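Local coordinates for protein cellulose 1,4-beta-cellobiosidase (Thermobifida fusca, PDB 4JJJ) that probably hydrolyses the beta-1,4 linkages of cellulose to release cellobiose, through the family 48 glycoside hydrolase domain that this chain represents, at residues R551-W556 and A602-P607; D594-Q599 and P611-E616. The protein carries 1 engineered substitution. One frame throughout, in Å; residues are numbered along the deposited sequence. Where two conformers were deposited one is given.

Contact 1 of 2, residues R551-W556 and A602-P607. With CA (calcium ion), chain F; ZN (zinc ion), chain Q.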
# COMPACT_ATOMS: atom_id res chain seq x y z
N ARG A 551 -10.42 -17.48 11.54
CA ARG A 551 -9.01 -17.62 11.96
C ARG A 551 -8.64 -16.90 13.25
O ARG A 551 -7.52 -17.01 13.73
CB ARG A 551 -8.13 -17.07 10.82
CG ARG A 551 -8.38 -17.77 9.52
CD ARG A 551 -7.67 -17.23 8.28
NE ARG A 551 -6.23 -17.43 8.43
CZ ARG A 551 -5.32 -17.35 7.43
NH1 ARG A 551 -5.69 -16.89 6.22
NH2 ARG A 551 -4.06 -17.59 7.68
N LEU A 552 -9.58 -16.19 13.84
CA LEU A 552 -9.20 -15.39 14.97
C LEU A 552 -8.82 -16.21 16.21
O LEU A 552 -8.03 -15.77 17.01
CB LEU A 552 -10.27 -14.35 15.19
CG LEU A 552 -11.54 -14.56 15.88
CD1 LEU A 552 -11.29 -14.70 17.36
CD2 LEU A 552 -12.44 -13.35 15.57
N ASP A 553 -9.29 -17.45 16.28
CA ASP A 553 -9.07 -18.34 17.38
C ASP A 553 -8.20 -19.52 17.06
O ASP A 553 -8.20 -20.50 17.87
CB ASP A 553 -10.43 -18.82 17.96
CG ASP A 553 -11.35 -19.45 16.92
OD1 ASP A 553 -10.83 -19.76 15.80
OD2 ASP A 553 -12.63 -19.59 17.15
N ASP A 554 -7.39 -19.42 16.00
CA ASP A 554 -6.60 -20.56 15.51
C ASP A 554 -5.17 -20.48 16.02
O ASP A 554 -4.38 -19.60 15.67
CB ASP A 554 -6.62 -20.56 14.02
CG ASP A 554 -7.93 -20.98 13.41
OD1 ASP A 554 -8.88 -21.40 14.13
OD2 ASP A 554 -8.04 -20.85 12.16
N PRO A 555 -4.75 -21.45 16.81
CA PRO A 555 -3.31 -21.58 17.13
C PRO A 555 -2.53 -22.22 15.98
O PRO A 555 -3.15 -22.74 15.06
CB PRO A 555 -3.33 -22.48 18.37
CG PRO A 555 -4.48 -23.35 18.05
CD PRO A 555 -5.59 -22.50 17.42
N TRP A 556 -1.23 -22.19 16.01
CA TRP A 556 -0.38 -22.81 14.98
C TRP A 556 -0.64 -24.30 14.97
O TRP A 556 -0.73 -24.94 16.06
CB TRP A 556 1.07 -22.61 15.39
CG TRP A 556 2.07 -23.27 14.55
CD1 TRP A 556 2.89 -24.32 14.95
CD2 TRP A 556 2.51 -22.91 13.21
NE1 TRP A 556 3.74 -24.63 13.94
CE2 TRP A 556 3.48 -23.83 12.85
CE3 TRP A 556 2.06 -22.01 12.24
CZ2 TRP A 556 4.13 -23.77 11.65
CZ3 TRP A 556 2.68 -22.00 11.01
CH2 TRP A 556 3.75 -22.82 10.75
N ALA A 602 -20.81 -15.20 18.70
CA ALA A 602 -22.11 -15.92 18.59
C ALA A 602 -22.12 -16.67 17.28
O ALA A 602 -22.55 -17.81 17.22
CB ALA A 602 -23.29 -15.00 18.69
N HIS A 603 -21.59 -16.09 16.19
CA HIS A 603 -21.53 -16.86 14.98
C HIS A 603 -20.53 -18.01 15.06
O HIS A 603 -20.80 -19.13 14.63
CB HIS A 603 -21.12 -15.89 13.79
CG HIS A 603 -20.66 -16.62 12.58
ND1 HIS A 603 -21.54 -17.38 11.85
CD2 HIS A 603 -19.45 -16.78 12.02
CE1 HIS A 603 -20.88 -17.96 10.86
NE2 HIS A 603 -19.61 -17.67 10.97
N LEU A 604 -19.37 -17.77 15.65
CA LEU A 604 -18.36 -18.76 15.72
C LEU A 604 -18.85 -19.89 16.68
O LEU A 604 -18.42 -21.05 16.49
CB LEU A 604 -17.02 -18.23 16.16
CG LEU A 604 -16.35 -17.28 15.14
CD1 LEU A 604 -15.15 -16.65 15.73
CD2 LEU A 604 -16.09 -17.92 13.79
N ASN A 605 -19.69 -19.53 17.65
CA ASN A 605 -20.25 -20.52 18.52
C ASN A 605 -21.22 -21.43 17.83
O ASN A 605 -21.62 -22.43 18.40
CB ASN A 605 -20.90 -19.90 19.75
CG ASN A 605 -19.87 -19.46 20.80
OD1 ASN A 605 -18.71 -19.85 20.79
ND2 ASN A 605 -20.30 -18.57 21.67
N ASP A 606 -21.80 -21.05 16.72
CA ASP A 606 -22.91 -21.84 16.17
C ASP A 606 -23.05 -21.48 14.67
O ASP A 606 -24.09 -20.95 14.28
CB ASP A 606 -24.19 -21.53 16.97
CG ASP A 606 -25.35 -22.47 16.66
OD1 ASP A 606 -25.14 -23.44 15.93
OD2 ASP A 606 -26.46 -22.17 17.06
N PRO A 607 -22.05 -21.78 13.90
CA PRO A 607 -22.02 -21.09 12.58
C PRO A 607 -23.07 -21.62 11.62
O PRO A 607 -23.40 -20.88 10.67
CB PRO A 607 -20.67 -21.42 12.02
CG PRO A 607 -20.13 -22.54 12.85
CD PRO A 607 -20.76 -22.32 14.21
CA CA F . -11.11 -20.93 14.14
ZN ZN Q . -18.27 -18.04 9.54
O HOH W 1 -13.24 -20.52 14.62
O HOH W 2 -11.46 -22.15 12.47
O HOH W 3 -11.33 -22.68 15.67
O HOH W 4 -19.32 -17.57 7.78
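The CD1 methyl of L604 meets two unlike partners at once. One is OD2 of D553, a carboxylate oxygen of a calcium site, 4.1 Å from that CD1. The other is the aliphatic branch point of L552, whose CG lies 4.2 Å from the same methyl. L604 and D553 approach from opposite directions, while the two leucines run obliquely to each other. L552 was modelled in two conformers, so its share of this contact is less certain than that of D553. The CD1 branch of L604 continues its chain away from CA (chi2 172°), which carries the methyl across to the loop.

Here, at the periphery of the (alpha/alpha)6 catalytic domain of family 48, helix 597-604 packs on the loop between helix 519-533 and strand 570-571. In that loop D553 and D554 each give OD1 to the calcium. D554 OD1 binds at 2.3 Å from the ion. The backbone O of D550 and three waters complete the shell. D553 is monodentate: its OD2 stands 3.6 Å from the calcium. Water 1 bridges this gap. It binds the calcium at 2.2 Å and donates a hydrogen bond to D553 OD2, at 2.8 Å, which, with the calcium bond, helps hold the carboxylate's rotation.

A second metal lies on the helix side. NE2 of H603 binds a zinc at 2.0 Å, and water 4 is another ligand. The other ring nitrogen, ND1, is hydrogen-bonded to the carbonyl of V610, so the imidazole is held at both nitrogens. Next to the leucine pair, L552 also touches W597 and V600 of the same helix.

Contact 2 of 2, residues D594-Q599 and P611-E616. With ZN (zinc ion), chain Y.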
# COMPACT_ATOMS: atom_id res chain seq x y z
N ASP A 594 -14.93 -5.11 21.98
CA ASP A 594 -15.43 -4.43 20.80
C ASP A 594 -16.92 -4.56 20.66
O ASP A 594 -17.50 -5.62 20.92
CB ASP A 594 -14.77 -5.00 19.55
CG ASP A 594 -14.94 -4.09 18.33
OD1 ASP A 594 -16.03 -4.18 17.73
OD2 ASP A 594 -13.90 -3.43 17.98
N PRO A 595 -17.62 -3.52 20.20
CA PRO A 595 -19.05 -3.73 20.04
C PRO A 595 -19.48 -4.82 19.09
O PRO A 595 -20.58 -5.34 19.24
CB PRO A 595 -19.57 -2.38 19.63
CG PRO A 595 -18.41 -1.66 19.11
CD PRO A 595 -17.18 -2.18 19.83
N LEU A 596 -18.61 -5.18 18.11
CA LEU A 596 -19.01 -6.27 17.18
C LEU A 596 -18.72 -7.64 17.75
O LEU A 596 -19.11 -8.65 17.16
CB LEU A 596 -18.27 -5.99 15.85
CG LEU A 596 -18.69 -6.91 14.70
CD1 LEU A 596 -20.05 -6.54 14.23
CD2 LEU A 596 -17.74 -6.70 13.53
N TRP A 597 -17.92 -7.70 18.78
CA TRP A 597 -17.40 -8.96 19.27
C TRP A 597 -18.53 -9.97 19.59
O TRP A 597 -18.47 -11.14 19.16
CB TRP A 597 -16.41 -8.84 20.41
CG TRP A 597 -16.01 -10.14 20.92
CD1 TRP A 597 -16.42 -10.69 22.09
CD2 TRP A 597 -15.19 -11.11 20.31
NE1 TRP A 597 -15.86 -11.90 22.29
CE2 TRP A 597 -15.16 -12.23 21.17
CE3 TRP A 597 -14.49 -11.18 19.10
CZ2 TRP A 597 -14.48 -13.42 20.90
CZ3 TRP A 597 -13.79 -12.39 18.81
CH2 TRP A 597 -13.81 -13.47 19.69
N PRO A 598 -19.56 -9.53 20.34
CA PRO A 598 -20.55 -10.56 20.65
C PRO A 598 -21.18 -11.26 19.44
O PRO A 598 -21.46 -12.45 19.45
CB PRO A 598 -21.61 -9.80 21.48
CG PRO A 598 -20.83 -8.71 22.12
CD PRO A 598 -19.90 -8.26 20.99
N GLN A 599 -21.49 -10.46 18.40
CA GLN A 599 -22.02 -11.05 17.18
C GLN A 599 -21.01 -12.00 16.48
O GLN A 599 -21.41 -13.07 15.91
CB GLN A 599 -22.38 -10.01 16.18
CG GLN A 599 -23.65 -9.31 16.43
CD GLN A 599 -23.79 -8.01 15.58
OE1 GLN A 599 -23.42 -6.90 16.00
NE2 GLN A 599 -24.24 -8.21 14.36
N PRO A 611 -25.79 -16.63 11.55
CA PRO A 611 -24.92 -16.25 10.46
C PRO A 611 -23.85 -15.24 10.92
O PRO A 611 -24.03 -14.60 11.94
CB PRO A 611 -25.89 -15.66 9.40
CG PRO A 611 -27.23 -15.56 10.05
CD PRO A 611 -27.21 -16.25 11.38
N ALA A 612 -22.81 -15.13 10.14
CA ALA A 612 -21.79 -14.15 10.37
C ALA A 612 -22.39 -12.73 10.25
O ALA A 612 -23.29 -12.53 9.44
CB ALA A 612 -20.65 -14.36 9.40
N PRO A 613 -21.91 -11.79 11.08
CA PRO A 613 -22.53 -10.49 11.04
C PRO A 613 -22.37 -9.84 9.63
O PRO A 613 -21.37 -9.98 8.98
CB PRO A 613 -21.82 -9.64 12.11
CG PRO A 613 -20.63 -10.40 12.48
CD PRO A 613 -20.87 -11.89 12.15
N ILE A 614 -23.41 -9.14 9.26
CA ILE A 614 -23.42 -8.31 8.03
C ILE A 614 -23.26 -6.90 8.52
O ILE A 614 -23.99 -6.39 9.40
CB ILE A 614 -24.74 -8.48 7.24
CG1 ILE A 614 -24.84 -9.91 6.85
CG2 ILE A 614 -24.73 -7.55 5.98
CD1 ILE A 614 -26.17 -10.32 6.23
N VAL A 615 -22.23 -6.22 7.98
CA VAL A 615 -21.83 -4.91 8.48
C VAL A 615 -21.82 -3.93 7.31
O VAL A 615 -21.71 -4.33 6.16
CB VAL A 615 -20.43 -5.00 9.12
CG1 VAL A 615 -20.37 -5.97 10.30
CG2 VAL A 615 -19.36 -5.38 8.14
N GLU A 616 -21.93 -2.64 7.62
CA GLU A 616 -21.88 -1.60 6.61
C GLU A 616 -20.70 -0.70 7.02
O GLU A 616 -20.85 0.15 7.94
CB GLU A 616 -23.18 -0.83 6.45
CG GLU A 616 -24.29 -1.73 5.91
CD GLU A 616 -25.39 -1.09 5.18
OE1 GLU A 616 -25.30 0.11 4.90
OE2 GLU A 616 -26.29 -1.89 4.79
ZN ZN Y . -27.34 -0.99 3.45
O HOH W 5 -24.18 -6.20 12.22
O HOH W 6 -23.80 -12.97 14.68
O HOH W 7 -26.36 -0.32 1.81
O HOH W 8 -28.79 0.34 3.98
O HOH W 9 -28.49 -2.45 2.90
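L596 and Q599, at the turn into helix 597-604 and in its first turn, pack on the extended segment 611-616. This joins a surface helix of the (alpha/alpha)6 domain to the loop that leads into helix 620-637. A type I turn from D594 to W597 leads into the helix. D594 OD1 makes a capping bond, accepting from L596 N at 2.8 Å through its anti lone pair, with a nearly straight angle of 170°.

The side chain of Q599 can be followed outwards. Its CB lies beside the CB-CG edge of the P613 ring, 4.1 Å from P613 CG and about as far from P613 CB. Beyond CG the chain is extended (chi2 165°) and slides past the proline in the opposite direction. At the tip, NE2 comes to 3.6 Å from P613 CB. This is packing; the hydrogen bond of NE2 goes to water 5, 2.9 Å away, and that water donates to the carbonyl of I614. Water 6 makes a second bridge, between the carbonyls of Q599 and P611.

L596 completes the apolar part. Its CG lies anti to the backbone N (chi1 -172°), and CD1 touches both V615 and P613. The L596 and V615 side chains cross at about a right angle, with L596 CD1 4.0 Å from V615 CG1; the same methyl also touches P613 CB. V600, further along the helix, also touches P613. The far end of the segment holds a metal: E616 OE2 binds a zinc ion at 1.9 Å, and waters 7, 8 and 9 are its other close ligands.

From the N terminus, the chain passes first through 551-556, in the loop after helix 519-533. Contact 1 closes a loop of 45 intervening residues when 602-607 returns to it. Contact 2 starts within that loop, at 594-599, and ends beyond it, at 611-616, so the two cross. Its own loop has only 11 intervening residues. Both contacts use helix 597-604, which lies between the calcium-binding loop and the segment running to helix 620-637. They also touch directly. H603 ND1 of contact 1 packs 3.1 Å from A612 N of contact 2. The contact centres are about 13 Å apart.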